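Local coordinates for protein iron transport multicopper oxidase FET3 (Saccharomyces cerevisiae, PDB 1ZPU) that oxidises ferrous to ferric iron with four copper ions, reducing dioxygen to water, and so feeds high-affinity iron uptake through the permease FTR1, at residues S136-H144 with P165-N173; F198-H208 with F250-L261. All blocks are in the same frame, centred on the assembly; numbering follows the deposited sequence.

Contact 1: S136-H144 with P165-N173; sequences SLSLSEWYH and PIPQNLIVN. With NAG (2-acetamido-2-deoxy-beta-D-glucopyranose), chain G; MAN (alpha-D-mannopyranose), chain H; NAG (2-acetamido-2-deoxy-beta-D-glucopyranose), chain B.
Tyr143 lays its ring against Pro167, whose CA stands over one face, 3.7 Å from the centroid, while Pro165 CB comes up to Tyr143 CE2. At the ring's edge Tyr143 OH donates to Pro165 O (2.6 Å); the same OH is also hydrogen-bonded to Trp467 NE1. Cutting Tyr143 back to an alanine is likely to leave Pro165 O without this donor and Trp467 NE1 without its partner, and to open a gap beside Pro167. Next door Gln168 arches over His144: its CG sits above the centre of the imidazole, and the bend at chi2 (61°) brings OE1 back to accept His144 N in the carbonyl plane, on a lone pair (3.0 Å). A classic beta bulge sets Gln168 and Asn169 opposite the single Trp142, and Gln168 N binds Trp142 O at 2.7 Å. Beyond it the strands pair antiparallel. On one side of the sheet Ile171 fills the hollow between Ser140 CB and Trp142; on the other, Leu139 and Val172 run side by side. Asn173 OD1 takes Ser138 N at 3.1 Å, and its ND2 carries the N-linked glycan. Where edge strand 169-172 of the second cupredoxin domain meets its inner neighbour, backbone pairing thus passes at both ends into hydrogen bonds from backbone N-H to side-chain amide oxygens.

Contact 2: F198-H208 with F250-L261; sequences FVSQYFWIEDH and FAIMQKFDDTML. With NAG (2-acetamido-2-deoxy-beta-D-glucopyranose), chain L.
Trp204 lies across Met253, its CG wedged between its backbone N and carbonyl carbon (chi1 72°). Met253 CB sits over the five-membered ring, 3.7 Å from its centroid, and the sulfur stands obliquely off the six-membered ring in a Met-aromatic contact. Lys255 CB meets the indole edge, and Trp204 NE1 bonds to Asn288. The two backbones pair as well, Trp204 N to Met253 O at 3.0 Å and Met253 N to Trp204 O at 2.8 Å. Phe250, buried as deeply by the contact, takes the edge of His208 on its face in a T-shaped pair, centroids 4.8 Å apart and planes at 82°. The imidazole is fixed in that pose by ND1 donating to Glu206 O at 2.8 Å and by NE2 bonding to Tyr278. Glu206 OE2 in turn receives Ala251 N (3.1 Å). At the other end Met260, from the 3-10 turn, brings SD to Ser200, whose N makes a weak bond to it. On the opposite side from Trp204, Gln254 NE2 donates to Gln201 OE1 at 2.8 Å. The ladder of this cupredoxin sheet is therefore extended past its ends by the Glu206 carboxylate and, weakly, by the Met260 sulfur, with the glutamine pair bridging one face.

From the N terminus, 136-144 leads through helix 147-154 to 165-173, where contact 1 closes the first loop; only later does 198-208 open the second, larger excursion, which 250-261 closes after the strands between. The contacts therefore follow in series, neither nested nor crossed. They belong to the two facing sheets of one plastocyanin-like domain, contact 1 at the edge of one and contact 2 inside the other. Across the sandwich, Leu137 and Leu139 pack on Phe203, and Leu170 on Phe256. Glu141 OE1 accepts hydrogen bonds from the backbone N of Phe198 and of Val199, tying the end of strand 133-142 to the loop that leads into 201-205, where Phe198 approaches the type 1 copper ligand His468.

Contact 1: S136-H144 with P165-N173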
loop_
_atom_site.group_PDB
_atom_site.type_symbol
_atom_site.label_atom_id
_atom_site.label_comp_id
_atom_site.label_asym_id
_atom_site.label_seq_id
_atom_site.Cartn_x
_atom_site.Cartn_y
_atom_site.Cartn_z
ATOM N N SER A 136 -5.306 -13.271 11.980
ATOM C CA SER A 136 -4.370 -12.354 11.352
ATOM C C SER A 136 -3.543 -11.636 12.399
ATOM O O SER A 136 -3.909 -11.603 13.571
ATOM C CB SER A 136 -5.095 -11.325 10.486
ATOM O OG SER A 136 -6.103 -11.919 9.685
ATOM N N LEU A 137 -2.417 -11.082 11.969
ATOM C CA LEU A 137 -1.664 -10.172 12.788
ATOM C C LEU A 137 -1.404 -8.943 11.943
ATOM O O LEU A 137 -0.913 -9.065 10.813
ATOM C CB LEU A 137 -0.343 -10.784 13.207
ATOM C CG LEU A 137 -0.317 -12.089 13.987
ATOM C CD1 LEU A 137 1.126 -12.439 14.224
ATOM C CD2 LEU A 137 -1.046 -11.974 15.305
ATOM N N SER A 138 -1.747 -7.769 12.471
ATOM C CA SER A 138 -1.484 -6.514 11.794
ATOM C C SER A 138 -0.246 -5.871 12.385
ATOM O O SER A 138 -0.322 -5.239 13.444
ATOM C CB SER A 138 -2.663 -5.557 11.976
ATOM O OG SER A 138 -3.864 -6.075 11.427
ATOM N N LEU A 139 0.889 -6.031 11.714
ATOM C CA LEU A 139 2.121 -5.375 12.119
ATOM C C LEU A 139 2.106 -3.916 11.656
ATOM O O LEU A 139 1.595 -3.591 10.565
ATOM C CB LEU A 139 3.334 -6.086 11.523
ATOM C CG LEU A 139 3.362 -7.615 11.421
ATOM C CD1 LEU A 139 4.622 -8.100 10.679
ATOM C CD2 LEU A 139 3.300 -8.223 12.784
ATOM N N SER A 140 2.678 -3.041 12.481
ATOM C CA SER A 140 2.784 -1.622 12.150
ATOM C C SER A 140 3.854 -0.959 12.992
ATOM O O SER A 140 4.293 -1.550 13.959
ATOM C CB SER A 140 1.441 -0.924 12.377
ATOM O OG SER A 140 1.551 0.449 12.082
ATOM N N GLU A 141 4.289 0.244 12.622
ATOM C CA GLU A 141 5.052 1.086 13.556
ATOM C C GLU A 141 4.087 2.088 14.184
ATOM O O GLU A 141 2.979 2.274 13.677
ATOM C CB GLU A 141 6.225 1.803 12.881
ATOM C CG GLU A 141 5.837 3.019 12.018
ATOM C CD GLU A 141 5.187 2.631 10.698
ATOM O OE1 GLU A 141 5.937 2.241 9.760
ATOM O OE2 GLU A 141 3.925 2.710 10.616
ATOM N N TRP A 142 4.506 2.725 15.275
ATOM C CA TRP A 142 3.656 3.688 15.958
ATOM C C TRP A 142 4.410 4.996 16.308
ATOM O O TRP A 142 5.552 4.966 16.798
ATOM C CB TRP A 142 3.052 3.028 17.200
ATOM C CG TRP A 142 2.016 3.848 17.848
ATOM C CD1 TRP A 142 2.072 4.421 19.080
ATOM C CD2 TRP A 142 0.757 4.204 17.297
ATOM N NE1 TRP A 142 0.919 5.117 19.342
ATOM C CE2 TRP A 142 0.094 5.009 18.256
ATOM C CE3 TRP A 142 0.124 3.941 16.080
ATOM C CZ2 TRP A 142 -1.165 5.537 18.041
ATOM C CZ3 TRP A 142 -1.146 4.479 15.870
ATOM C CH2 TRP A 142 -1.768 5.264 16.849
ATOM N N TYR A 143 3.769 6.130 16.031
ATOM C CA TYR A 143 4.304 7.459 16.353
ATOM C C TYR A 143 3.567 8.022 17.539
ATOM O O TYR A 143 2.411 7.686 17.770
ATOM C CB TYR A 143 4.158 8.424 15.166
ATOM C CG TYR A 143 5.114 8.158 14.019
ATOM C CD1 TYR A 143 4.839 7.184 13.074
ATOM C CD2 TYR A 143 6.293 8.878 13.885
ATOM C CE1 TYR A 143 5.702 6.927 12.024
ATOM C CE2 TYR A 143 7.173 8.630 12.831
ATOM C CZ TYR A 143 6.863 7.648 11.907
ATOM O OH TYR A 143 7.703 7.382 10.853
ATOM N N HIS A 144 4.242 8.884 18.290
ATOM C CA HIS A 144 3.648 9.555 19.442
ATOM C C HIS A 144 3.042 10.893 19.089
ATOM O O HIS A 144 2.308 11.472 19.874
ATOM C CB HIS A 144 4.714 9.756 20.497
ATOM C CG HIS A 144 4.987 8.525 21.287
ATOM N ND1 HIS A 144 5.604 8.552 22.522
ATOM C CD2 HIS A 144 4.680 7.231 21.041
ATOM C CE1 HIS A 144 5.685 7.319 22.989
ATOM N NE2 HIS A 144 5.135 6.502 22.108
ATOM N N PRO A 165 10.514 11.162 9.497
ATOM C CA PRO A 165 10.388 11.116 10.959
ATOM C C PRO A 165 10.448 9.702 11.519
ATOM O O PRO A 165 9.869 8.790 10.965
ATOM C CB PRO A 165 9.009 11.720 11.224
ATOM C CG PRO A 165 8.320 11.700 9.950
ATOM C CD PRO A 165 9.329 11.762 8.867
ATOM N N ILE A 166 11.141 9.552 12.636
ATOM C CA ILE A 166 11.404 8.255 13.234
ATOM C C ILE A 166 10.309 7.863 14.219
ATOM O O ILE A 166 9.980 8.647 15.111
ATOM C CB ILE A 166 12.794 8.278 13.885
ATOM C CG1 ILE A 166 13.838 8.413 12.777
ATOM C CG2 ILE A 166 13.053 7.019 14.693
ATOM C CD1 ILE A 166 14.964 9.301 13.136
ATOM N N PRO A 167 9.733 6.651 14.048
ATOM C CA PRO A 167 8.633 6.145 14.880
ATOM C C PRO A 167 9.114 5.767 16.277
ATOM O O PRO A 167 10.314 5.679 16.501
ATOM C CB PRO A 167 8.165 4.902 14.129
ATOM C CG PRO A 167 9.262 4.509 13.261
ATOM C CD PRO A 167 10.152 5.684 13.021
ATOM N N GLN A 168 8.193 5.547 17.212
ATOM C CA GLN A 168 8.584 5.330 18.591
ATOM C C GLN A 168 8.593 3.877 18.998
ATOM O O GLN A 168 9.299 3.514 19.931
ATOM C CB GLN A 168 7.721 6.159 19.532
ATOM C CG GLN A 168 8.212 7.608 19.697
ATOM C CD GLN A 168 8.223 8.377 18.379
ATOM O OE1 GLN A 168 7.191 8.851 17.912
ATOM N NE2 GLN A 168 9.395 8.481 17.769
ATOM N N ASN A 169 7.820 3.051 18.292
ATOM C CA ASN A 169 7.705 1.629 18.590
ATOM C C ASN A 169 7.081 0.833 17.466
ATOM O O ASN A 169 6.347 1.376 16.641
ATOM C CB ASN A 169 6.843 1.407 19.840
ATOM C CG ASN A 169 7.665 1.292 21.102
ATOM O OD1 ASN A 169 8.625 0.493 21.188
ATOM N ND2 ASN A 169 7.305 2.090 22.096
ATOM N N LEU A 170 7.358 -0.469 17.463
ATOM C CA LEU A 170 6.601 -1.421 16.655
ATOM C C LEU A 170 5.371 -1.910 17.421
ATOM O O LEU A 170 5.437 -2.154 18.627
ATOM C CB LEU A 170 7.482 -2.624 16.268
ATOM C CG LEU A 170 8.629 -2.331 15.292
ATOM C CD1 LEU A 170 9.382 -3.584 14.904
ATOM C CD2 LEU A 170 8.093 -1.639 14.049
ATOM N N ILE A 171 4.257 -2.063 16.717
ATOM C CA ILE A 171 3.041 -2.596 17.308
ATOM C C ILE A 171 2.461 -3.772 16.506
ATOM O O ILE A 171 2.769 -3.935 15.324
ATOM C CB ILE A 171 2.009 -1.483 17.523
ATOM C CG1 ILE A 171 1.737 -0.737 16.209
ATOM C CG2 ILE A 171 2.502 -0.527 18.585
ATOM C CD1 ILE A 171 0.517 0.098 16.252
ATOM N N VAL A 172 1.686 -4.618 17.187
ATOM C CA VAL A 172 0.900 -5.702 16.575
ATOM C C VAL A 172 -0.523 -5.599 17.069
ATOM O O VAL A 172 -0.743 -5.401 18.272
ATOM C CB VAL A 172 1.377 -7.159 16.940
ATOM C CG1 VAL A 172 1.958 -7.836 15.763
ATOM C CG2 VAL A 172 2.331 -7.209 18.134
ATOM N N ASN A 173 -1.492 -5.760 16.160
ATOM C CA ASN A 173 -2.922 -5.639 16.512
ATOM C C ASN A 173 -3.180 -4.467 17.424
ATOM O O ASN A 173 -3.954 -4.570 18.345
ATOM C CB ASN A 173 -3.445 -6.903 17.184
ATOM C CG ASN A 173 -3.884 -7.933 16.197
ATOM O OD1 ASN A 173 -3.477 -7.906 15.023
ATOM N ND2 ASN A 173 -4.723 -8.865 16.668
HETATM C C1 NAG G . -5.319 -9.779 15.714
HETATM C C2 NAG G . -5.736 -11.023 16.505
HETATM C C3 NAG G . -6.525 -11.983 15.622
HETATM C C4 NAG G . -7.661 -11.298 14.855
HETATM C C5 NAG G . -7.130 -10.049 14.182
HETATM C C6 NAG G . -8.323 -9.276 13.664
HETATM C C7 NAG G . -4.474 -12.034 18.343
HETATM C C8 NAG G . -3.364 -12.972 18.762
HETATM N N2 NAG G . -4.574 -11.687 17.060
HETATM O O3 NAG G . -7.076 -12.976 16.442
HETATM O O4 NAG G . -8.139 -12.099 13.786
HETATM O O5 NAG G . -6.473 -9.234 15.115
HETATM O O6 NAG G . -7.913 -8.150 12.929
HETATM O O7 NAG G . -5.257 -11.615 19.192
HETATM C C1 MAN H . 10.628 3.536 25.533
HETATM C C2 MAN H . 10.704 2.413 24.506
HETATM C C3 MAN H . 11.137 2.935 23.143
HETATM C C4 MAN H . 10.296 4.143 22.756
HETATM C C5 MAN H . 10.370 5.208 23.829
HETATM C C6 MAN H . 9.465 6.366 23.456
HETATM O O2 MAN H . 9.431 1.847 24.359
HETATM O O3 MAN H . 10.967 1.935 22.164
HETATM O O4 MAN H . 10.753 4.675 21.543
HETATM O O5 MAN H . 9.906 4.650 25.039
HETATM O O6 MAN H . 9.449 7.258 24.547
HETATM C C1 NAG B . -9.322 -12.867 14.043
HETATM C C2 NAG B . -9.857 -13.315 12.691
HETATM C C3 NAG B . -11.082 -14.203 12.878
HETATM C C4 NAG B . -10.864 -15.340 13.872
HETATM C C5 NAG B . -10.159 -14.827 15.123
HETATM C C6 NAG B . -9.662 -15.979 15.985
HETATM C C7 NAG B . -9.549 -11.788 10.812
HETATM C C8 NAG B . -9.983 -10.493 10.187
HETATM N N2 NAG B . -10.247 -12.180 11.875
HETATM O O3 NAG B . -11.479 -14.711 11.627
HETATM O O4 NAG B . -12.132 -15.801 14.271
HETATM O O5 NAG B . -9.044 -14.026 14.801
HETATM O O6 NAG B . -8.972 -15.449 17.092
HETATM O O7 NAG B . -8.602 -12.433 10.356
#

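Contact 2: F198-H208 with F250-L261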
loop_
_atom_site.group_PDB
_atom_site.type_symbol
_atom_site.label_atom_id
_atom_site.label_comp_id
_atom_site.label_asym_id
_atom_site.label_seq_id
_atom_site.Cartn_x
_atom_site.Cartn_y
_atom_site.Cartn_z
ATOM N N PHE A 198 5.397 3.340 7.141
ATOM C CA PHE A 198 6.782 3.648 6.835
ATOM C C PHE A 198 7.632 2.388 6.753
ATOM O O PHE A 198 8.008 1.950 5.686
ATOM C CB PHE A 198 7.327 4.640 7.891
ATOM C CG PHE A 198 8.778 5.015 7.728
ATOM C CD1 PHE A 198 9.438 4.892 6.509
ATOM C CD2 PHE A 198 9.473 5.558 8.804
ATOM C CE1 PHE A 198 10.784 5.281 6.375
ATOM C CE2 PHE A 198 10.829 5.941 8.675
ATOM C CZ PHE A 198 11.471 5.798 7.463
ATOM N N VAL A 199 7.884 1.792 7.900
ATOM C CA VAL A 199 9.013 0.901 8.088
ATOM C C VAL A 199 8.760 -0.585 7.714
ATOM O O VAL A 199 7.767 -1.184 8.111
ATOM C CB VAL A 199 9.460 1.108 9.549
ATOM C CG1 VAL A 199 9.774 -0.192 10.263
ATOM C CG2 VAL A 199 10.586 2.098 9.609
ATOM N N SER A 200 9.645 -1.182 6.934
ATOM C CA SER A 200 9.592 -2.645 6.709
ATOM C C SER A 200 9.880 -3.415 8.000
ATOM O O SER A 200 10.602 -2.938 8.875
ATOM C CB SER A 200 10.657 -3.076 5.704
ATOM O OG SER A 200 10.520 -2.474 4.432
ATOM N N GLN A 201 9.358 -4.623 8.124
ATOM C CA GLN A 201 9.628 -5.393 9.329
ATOM C C GLN A 201 10.084 -6.792 9.015
ATOM O O GLN A 201 9.619 -7.405 8.046
ATOM C CB GLN A 201 8.390 -5.480 10.196
ATOM C CG GLN A 201 7.889 -4.141 10.714
ATOM C CD GLN A 201 6.861 -4.320 11.798
ATOM O OE1 GLN A 201 6.885 -5.320 12.526
ATOM N NE2 GLN A 201 5.947 -3.378 11.912
ATOM N N TYR A 202 10.992 -7.311 9.832
ATOM C CA TYR A 202 11.276 -8.734 9.791
ATOM C C TYR A 202 10.337 -9.393 10.773
ATOM O O TYR A 202 10.044 -8.837 11.842
ATOM C CB TYR A 202 12.711 -9.048 10.180
ATOM C CG TYR A 202 13.750 -8.360 9.358
ATOM C CD1 TYR A 202 14.207 -7.098 9.724
ATOM C CD2 TYR A 202 14.302 -8.972 8.226
ATOM C CE1 TYR A 202 15.174 -6.451 8.989
ATOM C CE2 TYR A 202 15.280 -8.334 7.473
ATOM C CZ TYR A 202 15.712 -7.067 7.864
ATOM O OH TYR A 202 16.675 -6.378 7.152
ATOM N N PHE A 203 9.853 -10.571 10.414
ATOM C CA PHE A 203 8.932 -11.284 11.261
ATOM C C PHE A 203 9.319 -12.741 11.363
ATOM O O PHE A 203 9.618 -13.377 10.345
ATOM C CB PHE A 203 7.521 -11.184 10.704
ATOM C CG PHE A 203 6.505 -11.907 11.522
ATOM C CD1 PHE A 203 5.869 -11.264 12.576
ATOM C CD2 PHE A 203 6.190 -13.239 11.246
ATOM C CE1 PHE A 203 4.925 -11.927 13.337
ATOM C CE2 PHE A 203 5.260 -13.916 11.997
ATOM C CZ PHE A 203 4.628 -13.266 13.054
ATOM N N TRP A 204 9.290 -13.273 12.586
ATOM C CA TRP A 204 9.520 -14.698 12.809
ATOM C C TRP A 204 8.988 -15.198 14.147
ATOM O O TRP A 204 8.749 -14.408 15.066
ATOM C CB TRP A 204 11.002 -15.051 12.666
ATOM C CG TRP A 204 11.910 -14.580 13.772
ATOM C CD1 TRP A 204 12.341 -15.310 14.834
ATOM C CD2 TRP A 204 12.532 -13.287 13.896
ATOM N NE1 TRP A 204 13.195 -14.563 15.618
ATOM C CE2 TRP A 204 13.330 -13.317 15.065
ATOM C CE3 TRP A 204 12.491 -12.107 13.136
ATOM C CZ2 TRP A 204 14.083 -12.221 15.490
ATOM C CZ3 TRP A 204 13.235 -11.010 13.562
ATOM C CH2 TRP A 204 14.022 -11.078 14.732
ATOM N N ILE A 205 8.825 -16.518 14.236
ATOM C CA ILE A 205 8.319 -17.177 15.427
ATOM C C ILE A 205 9.397 -18.141 15.918
ATOM O O ILE A 205 9.812 -19.031 15.183
ATOM C CB ILE A 205 7.020 -17.946 15.111
ATOM C CG1 ILE A 205 5.986 -17.003 14.497
ATOM C CG2 ILE A 205 6.462 -18.611 16.347
ATOM C CD1 ILE A 205 4.780 -17.710 13.912
ATOM N N GLU A 206 9.854 -17.945 17.152
ATOM C CA GLU A 206 10.834 -18.822 17.779
ATOM C C GLU A 206 10.440 -20.280 17.612
ATOM O O GLU A 206 9.301 -20.651 17.918
ATOM C CB GLU A 206 10.976 -18.477 19.259
ATOM C CG GLU A 206 11.940 -19.348 20.012
ATOM C CD GLU A 206 11.897 -19.118 21.511
ATOM O OE1 GLU A 206 12.577 -19.876 22.238
ATOM O OE2 GLU A 206 11.185 -18.200 21.970
ATOM N N ASP A 207 11.383 -21.075 17.087
ATOM C CA ASP A 207 11.240 -22.528 16.900
ATOM C C ASP A 207 10.030 -23.004 16.098
ATOM O O ASP A 207 9.621 -24.155 16.237
ATOM C CB ASP A 207 11.262 -23.250 18.246
ATOM C CG ASP A 207 12.646 -23.368 18.800
ATOM O OD1 ASP A 207 12.935 -22.744 19.859
ATOM O OD2 ASP A 207 13.451 -24.072 18.151
ATOM N N HIS A 208 9.458 -22.133 15.272
ATOM C CA HIS A 208 8.358 -22.526 14.401
ATOM C C HIS A 208 8.634 -22.090 12.976
ATOM O O HIS A 208 8.850 -20.915 12.705
ATOM C CB HIS A 208 7.038 -21.890 14.842
ATOM C CG HIS A 208 6.459 -22.459 16.102
ATOM N ND1 HIS A 208 7.030 -22.267 17.341
ATOM C CD2 HIS A 208 5.323 -23.161 16.317
ATOM C CE1 HIS A 208 6.289 -22.856 18.261
ATOM N NE2 HIS A 208 5.251 -23.411 17.664
ATOM N N PHE A 250 6.536 -19.594 23.384
ATOM C CA PHE A 250 7.463 -19.168 22.345
ATOM C C PHE A 250 7.277 -17.710 21.958
ATOM O O PHE A 250 6.178 -17.171 22.023
ATOM C CB PHE A 250 7.286 -20.047 21.122
ATOM C CG PHE A 250 7.609 -21.479 21.360
ATOM C CD1 PHE A 250 6.648 -22.352 21.861
ATOM C CD2 PHE A 250 8.879 -21.973 21.074
ATOM C CE1 PHE A 250 6.945 -23.677 22.070
ATOM C CE2 PHE A 250 9.176 -23.300 21.278
ATOM C CZ PHE A 250 8.204 -24.150 21.776
ATOM N N ALA A 251 8.367 -17.083 21.546
ATOM C CA ALA A 251 8.356 -15.667 21.217
ATOM C C ALA A 251 7.913 -15.427 19.774
ATOM O O ALA A 251 8.424 -16.072 18.849
ATOM C CB ALA A 251 9.726 -15.094 21.440
ATOM N N ILE A 252 6.941 -14.533 19.594
ATOM C CA ILE A 252 6.570 -14.000 18.282
ATOM C C ILE A 252 7.355 -12.700 18.143
ATOM O O ILE A 252 7.215 -11.787 18.949
ATOM C CB ILE A 252 5.052 -13.696 18.179
ATOM C CG1 ILE A 252 4.210 -14.949 18.403
ATOM C CG2 ILE A 252 4.708 -13.055 16.827
ATOM C CD1 ILE A 252 2.769 -14.637 18.709
ATOM N N MET A 253 8.190 -12.623 17.120
ATOM C CA MET A 253 9.193 -11.575 17.035
ATOM C C MET A 253 9.005 -10.678 15.820
ATOM O O MET A 253 8.861 -11.161 14.702
ATOM C CB MET A 253 10.560 -12.238 16.982
ATOM C CG MET A 253 11.657 -11.404 17.598
ATOM S SD MET A 253 11.695 -11.421 19.399
ATOM C CE MET A 253 10.538 -12.720 19.715
ATOM N N GLN A 254 8.993 -9.373 16.050
ATOM C CA GLN A 254 9.023 -8.402 14.955
ATOM C C GLN A 254 10.199 -7.410 15.128
ATOM O O GLN A 254 10.517 -6.983 16.247
ATOM C CB GLN A 254 7.650 -7.717 14.753
ATOM C CG GLN A 254 7.276 -6.688 15.748
ATOM C CD GLN A 254 5.770 -6.364 15.762
ATOM O OE1 GLN A 254 5.067 -6.720 16.705
ATOM N NE2 GLN A 254 5.286 -5.653 14.742
ATOM N N LYS A 255 10.855 -7.071 14.021
ATOM C CA LYS A 255 12.068 -6.259 14.086
ATOM C C LYS A 255 12.044 -5.153 13.037
ATOM O O LYS A 255 11.639 -5.401 11.900
ATOM C CB LYS A 255 13.286 -7.167 13.867
ATOM C CG LYS A 255 14.616 -6.538 14.192
ATOM C CD LYS A 255 15.759 -7.471 13.840
ATOM C CE LYS A 255 17.057 -7.062 14.518
ATOM N NZ LYS A 255 17.175 -5.583 14.707
ATOM N N PHE A 256 12.463 -3.945 13.425
ATOM C CA PHE A 256 12.598 -2.822 12.500
ATOM C C PHE A 256 13.598 -3.164 11.400
ATOM O O PHE A 256 14.601 -3.850 11.652
ATOM C CB PHE A 256 13.197 -1.624 13.225
ATOM C CG PHE A 256 12.207 -0.638 13.759
ATOM C CD1 PHE A 256 11.780 -0.710 15.076
ATOM C CD2 PHE A 256 11.783 0.429 12.972
ATOM C CE1 PHE A 256 10.902 0.220 15.572
ATOM C CE2 PHE A 256 10.908 1.377 13.459
ATOM C CZ PHE A 256 10.455 1.277 14.758
ATOM N N ASP A 257 13.356 -2.669 10.190
ATOM C CA ASP A 257 14.419 -2.547 9.195
ATOM C C ASP A 257 15.065 -1.171 9.383
ATOM O O ASP A 257 14.654 -0.181 8.764
ATOM C CB ASP A 257 13.847 -2.689 7.800
ATOM C CG ASP A 257 14.879 -2.494 6.714
ATOM O OD1 ASP A 257 14.498 -2.673 5.539
ATOM O OD2 ASP A 257 16.053 -2.159 7.011
ATOM N N ASP A 258 16.065 -1.102 10.253
ATOM C CA ASP A 258 16.566 0.194 10.709
ATOM C C ASP A 258 17.373 0.908 9.625
ATOM O O ASP A 258 17.694 2.088 9.728
ATOM C CB ASP A 258 17.360 0.035 12.009
ATOM C CG ASP A 258 18.464 -0.986 11.892
ATOM O OD1 ASP A 258 18.615 -1.811 12.822
ATOM O OD2 ASP A 258 19.172 -0.974 10.864
ATOM N N THR A 259 17.694 0.157 8.586
ATOM C CA THR A 259 18.232 0.673 7.338
ATOM C C THR A 259 17.435 1.881 6.824
ATOM O O THR A 259 18.000 2.842 6.303
ATOM C CB THR A 259 18.211 -0.484 6.335
ATOM O OG1 THR A 259 19.464 -1.150 6.424
ATOM C CG2 THR A 259 17.893 -0.053 4.871
ATOM N N MET A 260 16.122 1.828 6.999
ATOM C CA MET A 260 15.228 2.835 6.458
ATOM C C MET A 260 15.185 4.070 7.332
ATOM O O MET A 260 14.702 5.117 6.900
ATOM C CB MET A 260 13.828 2.243 6.272
ATOM C CG MET A 260 13.868 0.989 5.415
ATOM S SD MET A 260 12.303 0.165 5.173
ATOM C CE MET A 260 11.403 1.307 4.113
ATOM N N LEU A 261 15.707 3.938 8.549
ATOM C CA LEU A 261 15.687 5.014 9.527
ATOM C C LEU A 261 16.851 5.955 9.290
ATOM O O LEU A 261 17.972 5.504 9.074
ATOM C CB LEU A 261 15.743 4.443 10.941
ATOM C CG LEU A 261 14.542 3.621 11.435
ATOM C CD1 LEU A 261 14.747 3.231 12.892
ATOM C CD2 LEU A 261 13.214 4.369 11.273
HETATM C C1 NAG L . 17.458 -7.285 18.298
HETATM C C2 NAG L . 18.480 -7.264 19.428
HETATM C C3 NAG L . 19.911 -7.593 18.980
HETATM C C4 NAG L . 19.972 -8.931 18.280
HETATM C C5 NAG L . 18.983 -8.816 17.121
HETATM C C6 NAG L . 18.918 -10.119 16.328
HETATM C C7 NAG L . 18.453 -5.853 21.416
HETATM C C8 NAG L . 17.865 -6.952 22.256
HETATM N N2 NAG L . 18.456 -5.982 20.080
HETATM O O3 NAG L . 20.781 -7.691 20.082
HETATM O O4 NAG L . 21.315 -9.137 17.880
HETATM O O5 NAG L . 17.658 -8.491 17.573
HETATM O O6 NAG L . 18.308 -11.108 17.125
HETATM O O7 NAG L . 18.918 -4.868 21.992
#